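Local coordinates for alkylhalidase CmlS (Streptomyces venezuelae, PDB 3I3L), which probably acts as an FAD-dependent halogenase in chloramphenicol biosynthesis, carrying its flavin covalently bound to an aspartate side chain, at residues Ser186-Gln198 with Gln296-Asp308. Numbering follows the deposited sequence.
Sequences SGGPISRKLGVRQ and QDWSYDTEVFSAD. With FAD (flavin-adenine dinucleotide), chain B.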
loop_
_atom_site.group_PDB
_atom_site.type_symbol
_atom_site.label_atom_id
_atom_site.label_comp_id
_atom_site.label_asym_id
_atom_site.label_seq_id
_atom_site.Cartn_x
_atom_site.Cartn_y
_atom_site.Cartn_z
ATOM N N SER A 186 -8.572 8.434 10.038
ATOM C CA SER A 186 -8.659 7.676 11.328
ATOM C C SER A 186 -9.862 8.076 12.193
ATOM O O SER A 186 -10.422 7.241 12.881
ATOM C CB SER A 186 -7.367 7.844 12.156
ATOM O OG SER A 186 -6.286 7.139 11.490
ATOM N N GLY A 187 -10.258 9.340 12.145
ATOM C CA GLY A 187 -11.427 9.787 12.877
ATOM C C GLY A 187 -12.757 9.703 12.128
ATOM O O GLY A 187 -13.739 10.334 12.561
ATOM N N GLY A 188 -12.817 8.912 11.043
ATOM C CA GLY A 188 -14.067 8.753 10.312
ATOM C C GLY A 188 -15.169 8.168 11.213
ATOM O O GLY A 188 -14.902 7.318 12.064
ATOM N N PRO A 189 -16.412 8.595 11.012
ATOM C CA PRO A 189 -17.465 8.208 12.001
ATOM C C PRO A 189 -17.999 6.785 11.872
ATOM O O PRO A 189 -18.467 6.237 12.858
ATOM C CB PRO A 189 -18.594 9.226 11.768
ATOM C CG PRO A 189 -18.416 9.601 10.285
ATOM C CD PRO A 189 -16.894 9.541 9.993
ATOM N N ILE A 190 -17.919 6.167 10.697
ATOM C CA ILE A 190 -18.584 4.884 10.528
ATOM C C ILE A 190 -17.926 3.744 11.283
ATOM O O ILE A 190 -18.610 2.985 12.015
ATOM C CB ILE A 190 -18.859 4.535 9.028
ATOM C CG1 ILE A 190 -19.647 5.669 8.348
ATOM C CG2 ILE A 190 -19.559 3.150 8.914
ATOM C CD1 ILE A 190 -20.300 5.294 7.048
ATOM N N SER A 191 -16.601 3.594 11.151
ATOM C CA SER A 191 -15.979 2.439 11.855
ATOM C C SER A 191 -16.186 2.568 13.364
ATOM O O SER A 191 -16.271 1.552 14.086
ATOM C CB SER A 191 -14.486 2.281 11.562
ATOM O OG SER A 191 -13.812 3.494 11.881
ATOM N N ARG A 192 -16.260 3.812 13.836
ATOM C CA ARG A 192 -16.406 4.039 15.253
ATOM C C ARG A 192 -17.842 3.728 15.661
ATOM O O ARG A 192 -18.092 2.972 16.601
ATOM C CB ARG A 192 -16.062 5.492 15.635
ATOM C CG ARG A 192 -15.464 5.583 17.049
ATOM C CD ARG A 192 -16.427 5.022 18.097
ATOM N NE ARG A 192 -15.812 4.119 19.110
ATOM C CZ ARG A 192 -16.078 4.179 20.428
ATOM N NH1 ARG A 192 -15.484 3.319 21.282
ATOM N NH2 ARG A 192 -16.944 5.096 20.909
ATOM N N LYS A 193 -18.778 4.324 14.938
ATOM C CA LYS A 193 -20.163 4.024 15.129
ATOM C C LYS A 193 -20.426 2.493 15.211
ATOM O O LYS A 193 -21.081 1.990 16.143
ATOM C CB LYS A 193 -20.945 4.674 13.984
ATOM C CG LYS A 193 -22.374 4.245 13.876
ATOM C CD LYS A 193 -22.786 4.281 12.410
ATOM C CE LYS A 193 -24.281 3.918 12.259
ATOM N NZ LYS A 193 -25.140 4.671 13.226
ATOM N N LEU A 194 -19.917 1.744 14.243
ATOM C CA LEU A 194 -20.179 0.304 14.196
ATOM C C LEU A 194 -19.321 -0.504 15.164
ATOM O O LEU A 194 -19.572 -1.691 15.353
ATOM C CB LEU A 194 -19.914 -0.178 12.771
ATOM C CG LEU A 194 -20.906 0.391 11.763
ATOM C CD1 LEU A 194 -20.555 -0.036 10.332
ATOM C CD2 LEU A 194 -22.331 -0.100 12.172
ATOM N N GLY A 195 -18.249 0.094 15.699
ATOM C CA GLY A 195 -17.355 -0.644 16.575
ATOM C C GLY A 195 -16.698 -1.830 15.889
ATOM O O GLY A 195 -16.526 -2.857 16.490
ATOM N N VAL A 196 -16.339 -1.700 14.617
ATOM C CA VAL A 196 -15.745 -2.807 13.919
ATOM C C VAL A 196 -14.223 -2.613 13.709
ATOM O O VAL A 196 -13.593 -3.471 13.112
ATOM C CB VAL A 196 -16.441 -3.022 12.539
ATOM C CG1 VAL A 196 -17.882 -3.456 12.757
ATOM C CG2 VAL A 196 -16.376 -1.740 11.691
ATOM N N ARG A 197 -13.653 -1.508 14.199
ATOM C CA ARG A 197 -12.201 -1.318 14.150
ATOM C C ARG A 197 -11.405 -2.313 15.054
ATOM O O ARG A 197 -11.732 -2.513 16.230
ATOM C CB ARG A 197 -11.804 0.139 14.447
ATOM C CG ARG A 197 -10.256 0.383 14.300
ATOM C CD ARG A 197 -9.914 1.856 14.223
ATOM N NE ARG A 197 -10.537 2.551 13.103
ATOM C CZ ARG A 197 -10.537 3.868 12.953
ATOM N NH1 ARG A 197 -9.961 4.654 13.872
ATOM N NH2 ARG A 197 -11.062 4.435 11.832
ATOM N N GLN A 198 -10.398 -2.959 14.467
ATOM C CA GLN A 198 -9.586 -3.971 15.182
ATOM C C GLN A 198 -8.153 -3.466 15.235
ATOM O O GLN A 198 -7.408 -3.588 14.268
ATOM C CB GLN A 198 -9.679 -5.364 14.540
ATOM C CG GLN A 198 -11.130 -5.699 14.116
ATOM C CD GLN A 198 -11.239 -6.900 13.119
ATOM O OE1 GLN A 198 -10.483 -6.993 12.117
ATOM N NE2 GLN A 198 -12.188 -7.794 13.382
ATOM N N GLN A 296 -0.536 9.439 17.751
ATOM C CA GLN A 296 -0.641 7.984 17.764
ATOM C C GLN A 296 -1.035 7.442 16.387
ATOM O O GLN A 296 -2.110 7.745 15.887
ATOM C CB GLN A 296 -1.691 7.451 18.790
ATOM C CG GLN A 296 -1.495 7.857 20.328
ATOM C CD GLN A 296 -0.208 7.361 20.964
ATOM O OE1 GLN A 296 0.365 6.312 20.590
ATOM N NE2 GLN A 296 0.272 8.121 21.927
ATOM N N ASP A 297 -0.178 6.595 15.800
ATOM C CA ASP A 297 -0.462 6.003 14.498
ATOM C C ASP A 297 -0.409 4.504 14.649
ATOM O O ASP A 297 0.482 3.871 14.178
ATOM C CB ASP A 297 0.583 6.464 13.463
ATOM C CG ASP A 297 0.114 7.670 12.669
ATOM O OD1 ASP A 297 0.897 8.187 11.868
ATOM O OD2 ASP A 297 -1.042 8.134 12.876
ATOM N N TRP A 298 -1.348 3.924 15.361
ATOM C CA TRP A 298 -1.410 2.435 15.441
ATOM C C TRP A 298 -1.985 1.818 14.208
ATOM O O TRP A 298 -2.941 2.342 13.660
ATOM C CB TRP A 298 -2.313 2.039 16.591
ATOM C CG TRP A 298 -1.901 2.641 17.904
ATOM C CD1 TRP A 298 -0.896 3.527 18.130
ATOM C CD2 TRP A 298 -2.495 2.368 19.164
ATOM N NE1 TRP A 298 -0.844 3.822 19.448
ATOM C CE2 TRP A 298 -1.815 3.114 20.107
ATOM C CE3 TRP A 298 -3.536 1.515 19.578
ATOM C CZ2 TRP A 298 -2.141 3.089 21.463
ATOM C CZ3 TRP A 298 -3.866 1.472 20.898
ATOM C CH2 TRP A 298 -3.177 2.273 21.846
ATOM N N SER A 299 -1.458 0.660 13.812
ATOM C CA SER A 299 -2.078 -0.172 12.823
ATOM C C SER A 299 -3.425 -0.719 13.323
ATOM O O SER A 299 -3.561 -0.954 14.496
ATOM C CB SER A 299 -1.163 -1.331 12.516
ATOM O OG SER A 299 0.051 -0.913 11.889
ATOM N N TYR A 300 -4.400 -0.890 12.432
ATOM C CA TYR A 300 -5.695 -1.548 12.694
ATOM C C TYR A 300 -6.344 -1.842 11.341
ATOM O O TYR A 300 -6.076 -1.138 10.346
ATOM C CB TYR A 300 -6.641 -0.593 13.444
ATOM C CG TYR A 300 -6.834 0.776 12.781
ATOM C CD1 TYR A 300 -7.702 0.938 11.684
ATOM C CD2 TYR A 300 -6.109 1.899 13.216
ATOM C CE1 TYR A 300 -7.914 2.181 11.115
ATOM C CE2 TYR A 300 -6.285 3.174 12.635
ATOM C CZ TYR A 300 -7.183 3.294 11.577
ATOM O OH TYR A 300 -7.309 4.514 10.999
ATOM N N ASP A 301 -7.189 -2.871 11.279
ATOM C CA ASP A 301 -8.119 -2.961 10.144
ATOM C C ASP A 301 -9.533 -2.919 10.660
ATOM O O ASP A 301 -9.765 -2.333 11.745
ATOM C CB ASP A 301 -7.812 -4.218 9.247
ATOM C CG ASP A 301 -7.896 -5.513 10.011
ATOM O OD1 ASP A 301 -7.941 -5.483 11.270
ATOM O OD2 ASP A 301 -7.890 -6.573 9.360
ATOM N N THR A 302 -10.484 -3.526 9.916
ATOM C CA THR A 302 -11.931 -3.466 10.293
ATOM C C THR A 302 -12.451 -4.859 10.092
ATOM O O THR A 302 -11.992 -5.567 9.225
ATOM C CB THR A 302 -12.836 -2.693 9.298
ATOM O OG1 THR A 302 -12.106 -1.691 8.550
ATOM C CG2 THR A 302 -13.963 -2.144 9.943
ATOM N N GLU A 303 -13.478 -5.208 10.843
ATOM C CA GLU A 303 -14.210 -6.420 10.581
ATOM C C GLU A 303 -14.939 -6.285 9.240
ATOM O O GLU A 303 -15.103 -7.279 8.536
ATOM C CB GLU A 303 -15.222 -6.636 11.712
ATOM C CG GLU A 303 -15.904 -7.944 11.720
ATOM C CD GLU A 303 -16.766 -8.193 13.002
ATOM O OE1 GLU A 303 -16.946 -7.271 13.857
ATOM O OE2 GLU A 303 -17.234 -9.357 13.159
ATOM N N VAL A 304 -15.364 -5.063 8.904
ATOM C CA VAL A 304 -16.217 -4.785 7.727
ATOM C C VAL A 304 -15.669 -3.597 6.920
ATOM O O VAL A 304 -15.661 -2.487 7.393
ATOM C CB VAL A 304 -17.723 -4.525 8.151
ATOM C CG1 VAL A 304 -18.690 -4.466 6.926
ATOM C CG2 VAL A 304 -18.247 -5.667 9.098
ATOM N N PHE A 305 -15.208 -3.838 5.696
ATOM C CA PHE A 305 -14.692 -2.719 4.877
ATOM C C PHE A 305 -15.868 -2.052 4.128
ATOM O O PHE A 305 -15.783 -0.890 3.786
ATOM C CB PHE A 305 -13.639 -3.215 3.876
ATOM C CG PHE A 305 -12.347 -3.653 4.519
ATOM C CD1 PHE A 305 -11.310 -2.754 4.672
ATOM C CD2 PHE A 305 -12.183 -4.933 5.016
ATOM C CE1 PHE A 305 -10.095 -3.179 5.251
ATOM C CE2 PHE A 305 -10.987 -5.312 5.612
ATOM C CZ PHE A 305 -9.978 -4.468 5.729
ATOM N N SER A 306 -16.943 -2.770 3.924
ATOM C CA SER A 306 -18.144 -2.182 3.309
ATOM C C SER A 306 -19.283 -3.231 3.444
ATOM O O SER A 306 -19.043 -4.426 3.519
ATOM C CB SER A 306 -17.875 -1.925 1.812
ATOM O OG SER A 306 -17.820 -3.173 1.085
ATOM N N ALA A 307 -20.512 -2.746 3.443
ATOM C CA ALA A 307 -21.704 -3.575 3.460
ATOM C C ALA A 307 -22.872 -2.659 3.063
ATOM O O ALA A 307 -22.772 -1.454 3.206
ATOM C CB ALA A 307 -21.972 -4.117 4.880
ATOM N N ASP A 308 -23.961 -3.239 2.612
ATOM C CA ASP A 308 -25.198 -2.484 2.410
ATOM C C ASP A 308 -24.988 -1.205 1.556
ATOM O O ASP A 308 -24.603 -1.275 0.394
ATOM C CB ASP A 308 -25.772 -2.160 3.792
ATOM C CG ASP A 308 -26.074 -3.422 4.621
ATOM O OD1 ASP A 308 -26.479 -4.449 4.040
ATOM O OD2 ASP A 308 -25.918 -3.366 5.872
HETATM P PA FAD B . -6.947 11.844 5.660
HETATM O O1A FAD B . -6.862 11.877 7.168
HETATM O O2A FAD B . -5.738 12.291 4.915
HETATM O O5B FAD B . -8.229 12.749 5.211
HETATM C C5B FAD B . -9.462 12.633 5.893
HETATM C C4B FAD B . -10.234 13.971 5.911
HETATM O O4B FAD B . -11.516 13.723 6.535
HETATM C C3B FAD B . -9.551 15.037 6.735
HETATM O O3B FAD B . -9.267 16.142 5.932
HETATM C C2B FAD B . -10.571 15.410 7.822
HETATM O O2B FAD B . -10.657 16.792 7.981
HETATM C C1B FAD B . -11.883 14.851 7.294
HETATM N N9A FAD B . -12.878 14.425 8.259
HETATM C C8A FAD B . -12.684 13.659 9.370
HETATM N N7A FAD B . -13.877 13.463 9.974
HETATM C C5A FAD B . -14.826 14.164 9.312
HETATM C C6A FAD B . -16.184 14.319 9.521
HETATM N N6A FAD B . -16.792 13.716 10.527
HETATM N N1A FAD B . -16.890 15.068 8.620
HETATM C C2A FAD B . -16.281 15.691 7.559
HETATM N N3A FAD B . -14.945 15.518 7.362
HETATM C C4A FAD B . -14.223 14.765 8.221
HETATM N N1 FAD B . 1.200 8.021 3.820
HETATM C C2 FAD B . 1.956 8.036 2.660
HETATM O O2 FAD B . 1.402 7.714 1.618
HETATM N N3 FAD B . 3.283 8.375 2.677
HETATM C C4 FAD B . 3.903 8.715 3.850
HETATM O O4 FAD B . 5.132 9.048 3.832
HETATM C C4X FAD B . 3.160 8.672 5.031
HETATM N N5 FAD B . 3.743 9.023 6.218
HETATM C C5X FAD B . 2.975 9.080 7.358
HETATM C C6 FAD B . 3.566 9.426 8.582
HETATM C C7 FAD B . 2.812 9.403 9.731
HETATM C C7M FAD B . 3.412 9.790 11.061
HETATM C C8 FAD B . 1.460 9.089 9.634
HETATM C C8M FAD B . 0.589 9.151 10.824
HETATM C C9 FAD B . 0.864 8.699 8.430
HETATM C C9A FAD B . 1.659 8.711 7.293
HETATM N N10 FAD B . 1.050 8.390 6.114
HETATM C C10 FAD B . 1.793 8.319 4.997
HETATM C "C1'" FAD B . -0.350 7.887 6.210
HETATM C "C2'" FAD B . -1.262 8.727 5.347
HETATM O "O2'" FAD B . -1.045 10.043 5.663
HETATM C "C3'" FAD B . -2.725 8.383 5.425
HETATM O "O3'" FAD B . -2.910 7.042 5.027
HETATM C "C4'" FAD B . -3.558 9.285 4.454
HETATM O "O4'" FAD B . -3.581 10.621 4.876
HETATM C "C5'" FAD B . -5.005 8.808 4.432
HETATM O "O5'" FAD B . -5.751 9.554 3.514
HETATM P P FAD B . -7.297 9.657 3.820
HETATM O O1P FAD B . -7.834 8.286 4.164
HETATM O O2P FAD B . -7.981 10.453 2.713
HETATM O O3P FAD B . -7.413 10.398 5.254
HETATM O O HOH W 1 -3.770 9.483 11.271
HETATM O O HOH W 2 -6.153 -6.157 13.309
#
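An antiparallel strand pair carrying a stacked arginine-tyrosine couple joins Val196-Gln198 to Tyr300-Glu303 in the FAD-binding domain of this flavin-dependent halogenase. In the strand pair proper, Arg197 and Thr302 form a non-hydrogen-bonded pair, and Gln198 and Asp301 the hydrogen-bonded pair beside it: Gln198 N reaches Asp301 O at 2.9 Å in a nearly straight bond, and Asp301 N returns a more bent one to Gln198 O. Just beyond, Glu303 N donates to Val196 O at 2.9 Å. Arg197 illustrates how an aromatic face and a carbonyl can together fix a guanidinium. With CG anti to the backbone N (chi1 -176°) and a bend at chi3, its chain runs across the Tyr300 ring: Arg197 CD sits over the face, 3.6 Å from the ring centroid, and the guanidinium lies nearly flat on it, planes 15° apart, CZ off-centre. Arg197 NH1 and NH2 both grip Ser186 O, NH1 at 2.8 Å on a lone pair and NH2 from above the carbonyl plane. Were Arg197 an alanine, this face of Tyr300 would probably lose its cover and Ser186 O these two donors. Ser186 OG meets the phenol at its edge, 2.9 Å from Tyr300 OH, which also bonds to Asp315 O, in a residue that binds FAD. Three residues before Tyr300, Asp297 OD1 is bonded covalently to C8M of the flavin. The pairing thus joins the start of strand 197-200, which follows helix 189-194 and its Schellman motif at Gly195, to the end of strand 287-302, where helix 352-382 lends Tyr367 to contact Asp301.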